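Local coordinates for HRDC domain-containing protein (Bifidobacterium adolescentis ATCC 15703, PDB 3CYM), which is uncharacterised but probably acts as a 3'-5' exonuclease on nucleic acid, as in the ribonuclease D family, at residues A[347-351]-A[352-356]; A[361-364]-A[365-368]; A[381-384]-A[385-388]. All blocks are in the same frame, centred on the assembly; numbering follows the deposited sequence. Where two conformers were deposited one is given.

Contact 1. Residues A[347-351]-A[352-356]; sequences SAPKS and IRVWK
The indole of W355 folds back from the first turn of helix 352-358 onto A348 and P349. This is the N-terminal end of that helix, with S351 at the N-cap, in the HRDC-like C-terminal region of the chain. The side chain of W355 leaves the helix with CG beside its backbone N (chi1 -76°), which lays the ring along the incoming loop. At CB it is packed by L363 of helix 360-380. The path runs through CG to W355 CD1, which sits 3.2 Å from S351 O at the ring edge. Next, W355 NE1 donates to P349 O at 2.8 Å, with that oxygen almost exactly in the indole plane and an N-H...O angle of 159°. The P349 and W355 side chains cross at about a right angle, with P349 CG 3.8 Å from W355 CD1. P349 CG also packs on V354 CG1 at 4.0 Å. R362 and L366 lie against the benzo ring, and W398 meets the indole with planes inclined at about 60°. With a leucine here the indole N-H is gone, P349 O would probably lack this donor, and a gap is likely to open beside A348. At the far end of the indole, W355 CZ2 touches A348 CB at 3.6 Å.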
# COMPACT_ATOMS: atom_id res chain seq x y z
N SER A 347 0.41 21.11 -10.63
CA SER A 347 -0.78 20.47 -10.08
C SER A 347 -1.41 21.26 -8.92
O SER A 347 -0.72 21.96 -8.18
CB SER A 347 -0.49 19.02 -9.67
OG SER A 347 0.49 18.96 -8.65
N ALA A 348 -2.73 21.12 -8.79
CA ALA A 348 -3.54 21.88 -7.84
C ALA A 348 -3.31 21.47 -6.39
O ALA A 348 -3.02 20.30 -6.13
CB ALA A 348 -5.00 21.70 -8.18
N PRO A 349 -3.43 22.43 -5.44
CA PRO A 349 -3.52 22.12 -4.01
C PRO A 349 -4.74 21.24 -3.71
O PRO A 349 -5.81 21.45 -4.29
CB PRO A 349 -3.69 23.50 -3.36
CG PRO A 349 -4.14 24.40 -4.46
CD PRO A 349 -3.44 23.89 -5.66
N LYS A 350 -4.56 20.27 -2.82
CA LYS A 350 -5.66 19.38 -2.42
C LYS A 350 -6.60 20.07 -1.44
O LYS A 350 -7.76 19.69 -1.30
CB LYS A 350 -5.11 18.09 -1.78
CG LYS A 350 -4.06 17.36 -2.59
CD LYS A 350 -3.21 16.48 -1.70
CE LYS A 350 -1.86 16.19 -2.33
NZ LYS A 350 -0.87 15.75 -1.31
N SER A 351 -6.08 21.09 -0.75
CA SER A 351 -6.82 21.80 0.28
C SER A 351 -7.75 22.85 -0.33
O SER A 351 -7.29 23.74 -1.04
CB SER A 351 -5.83 22.46 1.26
OG SER A 351 -6.50 23.08 2.34
N ILE A 352 -9.05 22.73 -0.04
CA ILE A 352 -10.05 23.68 -0.54
C ILE A 352 -9.86 25.06 0.11
O ILE A 352 -10.15 26.09 -0.51
CB ILE A 352 -11.52 23.14 -0.36
CG1 ILE A 352 -11.74 21.84 -1.16
CG2 ILE A 352 -12.59 24.20 -0.71
CD1 ILE A 352 -11.61 21.97 -2.70
N ARG A 353 -9.31 25.06 1.34
CA ARG A 353 -8.97 26.29 2.06
C ARG A 353 -8.06 27.21 1.25
O ARG A 353 -8.28 28.41 1.21
CB ARG A 353 -8.31 25.99 3.40
CG ARG A 353 -8.99 24.92 4.22
CD ARG A 353 -8.10 24.44 5.35
NE ARG A 353 -8.33 25.19 6.58
CZ ARG A 353 -7.43 25.95 7.21
NH1 ARG A 353 -6.20 26.06 6.73
NH2 ARG A 353 -7.76 26.58 8.33
N VAL A 354 -7.04 26.62 0.61
CA VAL A 354 -6.10 27.34 -0.27
C VAL A 354 -6.83 27.92 -1.49
O VAL A 354 -6.64 29.09 -1.83
CB VAL A 354 -4.94 26.42 -0.75
CG1 VAL A 354 -3.94 27.20 -1.62
CG2 VAL A 354 -4.24 25.79 0.45
N TRP A 355 -7.66 27.09 -2.14
CA TRP A 355 -8.50 27.51 -3.25
C TRP A 355 -9.39 28.69 -2.85
O TRP A 355 -9.44 29.69 -3.55
CB TRP A 355 -9.40 26.37 -3.73
CG TRP A 355 -8.74 25.30 -4.55
CD1 TRP A 355 -7.89 24.33 -4.11
CD2 TRP A 355 -8.92 25.07 -5.96
NE1 TRP A 355 -7.51 23.52 -5.15
CE2 TRP A 355 -8.13 23.95 -6.30
CE3 TRP A 355 -9.66 25.70 -6.96
CZ2 TRP A 355 -8.06 23.45 -7.60
CZ3 TRP A 355 -9.60 25.20 -8.26
CH2 TRP A 355 -8.80 24.08 -8.57
N LYS A 356 -10.08 28.56 -1.71
CA LYS A 356 -11.05 29.55 -1.23
C LYS A 356 -10.39 30.89 -0.88
O LYS A 356 -10.92 31.96 -1.23
CB LYS A 356 -11.81 29.00 -0.02
CG LYS A 356 -13.05 29.79 0.38
CD LYS A 356 -13.88 29.02 1.40
CE LYS A 356 -15.23 29.68 1.64
NZ LYS A 356 -15.15 30.78 2.64

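Contact 2. Residues A[361-364]-A[365-368]; sequences ERLQ and VLNR
L363 and N367 meet one turn apart on helix 360-380, a long helix of the HRDC-like C-terminal region. Three backbone bonds carry the alpha-helical i to i+4 pattern through these residues. L366 N donates to R362 O at 3.0 Å, N367 N to L363 O at 2.8 Å, and R368 N to Q364 O at 3.2 Å.

The apolar contacts lie on the side facing helix 352-358. L363 has CG anti to its backbone N (chi1 -174°), and L366 takes the same turn (chi1 179°). The two side chains cross at a slant, with L363 CD1 3.9 Å from L366 CD2. Both leucines also touch W355, and L366 and V365 reach C397 of helix 390-397.

The N367 amide lies against the apolar L363 side chain. It crosses that chain obliquely, with N367 ND2 3.7 Å from L363 CG. The OD1 of N367 accepts a hydrogen bond from R370 NH1, which would help to fix the turn of the amide.

The charged side chains find their main partners in other parts of the chain. R362 forms a salt bridge with D400 and a cation-pi contact with W398. R368 donates from NE to the carbonyl of A431 and from NH2 to that of I432, near the C-terminal end of helix 418-433. Its chain bends at chi3 (-54°), which brings the guanidinium back along its own helix. One face then lies over V365, whose CA stands 4.3 Å above the R368 guanidinium plane.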
# COMPACT_ATOMS: atom_id res chain seq x y z
N GLU A 361 -12.28 32.51 -7.66
CA GLU A 361 -12.85 32.41 -9.00
C GLU A 361 -12.63 31.04 -9.63
O GLU A 361 -13.51 30.52 -10.30
CB GLU A 361 -12.29 33.51 -9.92
CG GLU A 361 -12.87 34.90 -9.68
CD GLU A 361 -12.32 35.59 -8.44
OE1 GLU A 361 -13.12 36.07 -7.61
OE2 GLU A 361 -11.07 35.63 -8.29
N ARG A 362 -11.44 30.47 -9.40
CA ARG A 362 -11.14 29.09 -9.80
C ARG A 362 -12.01 28.09 -9.03
O ARG A 362 -12.46 27.10 -9.61
CB ARG A 362 -9.65 28.77 -9.59
CG ARG A 362 -8.71 29.43 -10.60
CD ARG A 362 -7.24 29.06 -10.36
NE ARG A 362 -6.33 29.84 -11.21
CZ ARG A 362 -5.01 29.70 -11.23
NH1 ARG A 362 -4.40 28.81 -10.44
NH2 ARG A 362 -4.28 30.45 -12.03
N LEU A 363 -12.24 28.37 -7.74
CA LEU A 363 -13.07 27.51 -6.88
C LEU A 363 -14.54 27.44 -7.30
O LEU A 363 -15.17 26.38 -7.20
CB LEU A 363 -12.94 27.90 -5.40
CG LEU A 363 -13.65 26.98 -4.40
CD1 LEU A 363 -13.02 25.58 -4.32
CD2 LEU A 363 -13.73 27.60 -3.02
N GLN A 364 -15.09 28.57 -7.76
CA GLN A 364 -16.45 28.63 -8.29
C GLN A 364 -16.65 27.66 -9.45
O GLN A 364 -17.68 26.96 -9.52
CB GLN A 364 -16.80 30.05 -8.73
CG GLN A 364 -17.87 30.70 -7.88
CD GLN A 364 -17.35 31.28 -6.58
OE1 GLN A 364 -18.05 31.28 -5.57
NE2 GLN A 364 -16.12 31.79 -6.60
N VAL A 365 -15.67 27.62 -10.35
CA VAL A 365 -15.65 26.69 -11.48
C VAL A 365 -15.53 25.23 -11.00
O VAL A 365 -16.26 24.36 -11.48
CB VAL A 365 -14.51 27.03 -12.47
CG1 VAL A 365 -14.38 25.98 -13.58
CG2 VAL A 365 -14.74 28.42 -13.06
N LEU A 366 -14.62 25.00 -10.06
CA LEU A 366 -14.41 23.67 -9.46
C LEU A 366 -15.65 23.13 -8.77
O LEU A 366 -15.98 21.96 -8.92
CB LEU A 366 -13.23 23.68 -8.49
CG LEU A 366 -12.85 22.40 -7.73
CD1 LEU A 366 -12.33 21.28 -8.64
CD2 LEU A 366 -11.84 22.71 -6.65
N ASN A 367 -16.34 23.99 -8.02
CA ASN A 367 -17.56 23.59 -7.32
C ASN A 367 -18.70 23.21 -8.26
O ASN A 367 -19.44 22.27 -7.98
CB ASN A 367 -17.99 24.65 -6.29
CG ASN A 367 -17.09 24.68 -5.07
OD1 ASN A 367 -16.30 23.76 -4.83
ND2 ASN A 367 -17.19 25.75 -4.29
N ARG A 368 -18.81 23.93 -9.39
CA ARG A 368 -19.71 23.53 -10.48
C ARG A 368 -19.32 22.15 -11.06
O ARG A 368 -20.19 21.32 -11.32
CB ARG A 368 -19.76 24.59 -11.60
CG ARG A 368 -20.41 25.91 -11.19
CD ARG A 368 -20.99 26.67 -12.38
NE ARG A 368 -20.00 26.91 -13.44
CZ ARG A 368 -19.24 28.00 -13.55
NH1 ARG A 368 -19.34 28.98 -12.67
NH2 ARG A 368 -18.38 28.11 -14.55

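Contact 3. Residues A[381-384]-A[385-388]; sequences RTPV and EIVI
The short helix 384-387 starts here, with P383 at its N-cap, just after the Schellman motif that ends helix 360-380 at R381. P383 O takes two backbone bonds. V387 N lies nearly along the C=O axis of P383, 3.1 Å from P383 O, an i to i+4 bond. I386 N, 2.9 Å from P383 O, comes from above the carbonyl plane and is less straight, with an N-H...O angle of 136°. The side chains close the same turn. T382 OG1 stands beside the backbone N (chi1 -45°), which leaves T382 CG2 opposite that N and 3.8 Å from I386 CG2, the two side chains crossing at about a right angle. T382 CB also meets V387 CG2 at 3.7 Å, while T382 OG1 hydrogen-bonds to T380. P383 CB rests against I386 CG1 at 4.1 Å. P383 and I386 pack on R126, and I386 also on L127, so the turn touches helix 121-127 of the exonuclease region. At the other end one water donates to V384 O at 2.6 Å and to I388 O at 2.8 Å. It bridges two carbonyls that face each other where I388 leaves the helix. This tight connection, a Schellman end followed by a single helical turn begun by proline, here joins helix 360-380 to helix 384-387 in the helical HRDC-like C-terminal region.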
# COMPACT_ATOMS: atom_id res chain seq x y z
N ARG A 381 -24.98 5.36 -8.94
CA ARG A 381 -24.73 4.72 -7.64
C ARG A 381 -23.29 4.18 -7.51
O ARG A 381 -23.05 3.02 -7.19
CB ARG A 381 -25.80 3.67 -7.31
CG ARG A 381 -26.87 4.19 -6.36
CD ARG A 381 -28.26 3.71 -6.75
NE ARG A 381 -28.87 4.59 -7.74
CZ ARG A 381 -29.60 5.68 -7.45
NH1 ARG A 381 -30.11 6.41 -8.44
NH2 ARG A 381 -29.81 6.03 -6.19
N THR A 382 -22.34 5.07 -7.80
CA THR A 382 -20.92 4.81 -7.74
C THR A 382 -20.36 5.90 -6.81
O THR A 382 -20.78 7.04 -6.92
CB THR A 382 -20.30 4.95 -9.14
OG1 THR A 382 -21.13 4.28 -10.11
CG2 THR A 382 -18.90 4.36 -9.21
N PRO A 383 -19.47 5.54 -5.86
CA PRO A 383 -18.82 6.57 -5.04
C PRO A 383 -18.14 7.63 -5.90
O PRO A 383 -17.51 7.30 -6.91
CB PRO A 383 -17.80 5.78 -4.22
CG PRO A 383 -18.36 4.42 -4.15
CD PRO A 383 -19.04 4.19 -5.46
N VAL A 384 -18.29 8.90 -5.50
CA VAL A 384 -17.81 10.04 -6.30
C VAL A 384 -16.30 9.99 -6.58
O VAL A 384 -15.85 10.36 -7.67
CB VAL A 384 -18.30 11.39 -5.70
CG1 VAL A 384 -17.78 11.60 -4.29
CG2 VAL A 384 -17.94 12.57 -6.60
N GLU A 385 -15.53 9.47 -5.62
CA GLU A 385 -14.09 9.34 -5.79
C GLU A 385 -13.71 8.23 -6.75
O GLU A 385 -12.63 8.26 -7.32
CB GLU A 385 -13.36 9.19 -4.44
CG GLU A 385 -13.40 7.81 -3.78
CD GLU A 385 -12.64 7.77 -2.45
OE1 GLU A 385 -12.04 8.79 -2.07
OE2 GLU A 385 -12.65 6.71 -1.78
N ILE A 386 -14.62 7.27 -6.95
CA ILE A 386 -14.42 6.14 -7.88
C ILE A 386 -14.80 6.52 -9.33
O ILE A 386 -14.13 6.10 -10.28
CB ILE A 386 -15.18 4.86 -7.36
CG1 ILE A 386 -14.50 4.33 -6.10
CG2 ILE A 386 -15.27 3.74 -8.41
CD1 ILE A 386 -13.08 3.74 -6.31
N VAL A 387 -15.86 7.32 -9.48
CA VAL A 387 -16.31 7.87 -10.77
C VAL A 387 -15.15 8.52 -11.55
O VAL A 387 -14.96 8.25 -12.74
CB VAL A 387 -17.47 8.90 -10.58
CG1 VAL A 387 -17.82 9.58 -11.88
CG2 VAL A 387 -18.70 8.22 -10.03
N ILE A 388 -14.37 9.35 -10.85
CA ILE A 388 -13.10 9.89 -11.33
C ILE A 388 -12.31 10.37 -10.11
O ILE A 388 -12.91 10.79 -9.12
CB ILE A 388 -13.30 11.03 -12.38
CG1 ILE A 388 -11.96 11.44 -13.01
CG2 ILE A 388 -14.10 12.21 -11.80
CD1 ILE A 388 -12.07 12.03 -14.37
O HOH W 1 -14.73 12.66 -8.23

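All three contacts lie in the HRDC-like C-terminal region and follow one another along the chain. Contacts 1 and 2 touch directly and join helix 352-358 to helix 360-380. Contact 3 stands apart, its nearest atoms about 12 Å from contact 1 and about 10 Å from contact 2. Each has an inner and an outer side: A348, W355, L363, V365, L366, T382, V387 and I388 are buried, while K350, R353, E361, Q364, V384 and E385 lie at the surface. Contact 1 buries an aromatic ring bonded to a carbonyl. Contact 2 has a leucine face and far-reaching arginines. Contact 3 uses branched apolar side chains, backbone bonds and water, and borders helix 121-127 of the exonuclease region.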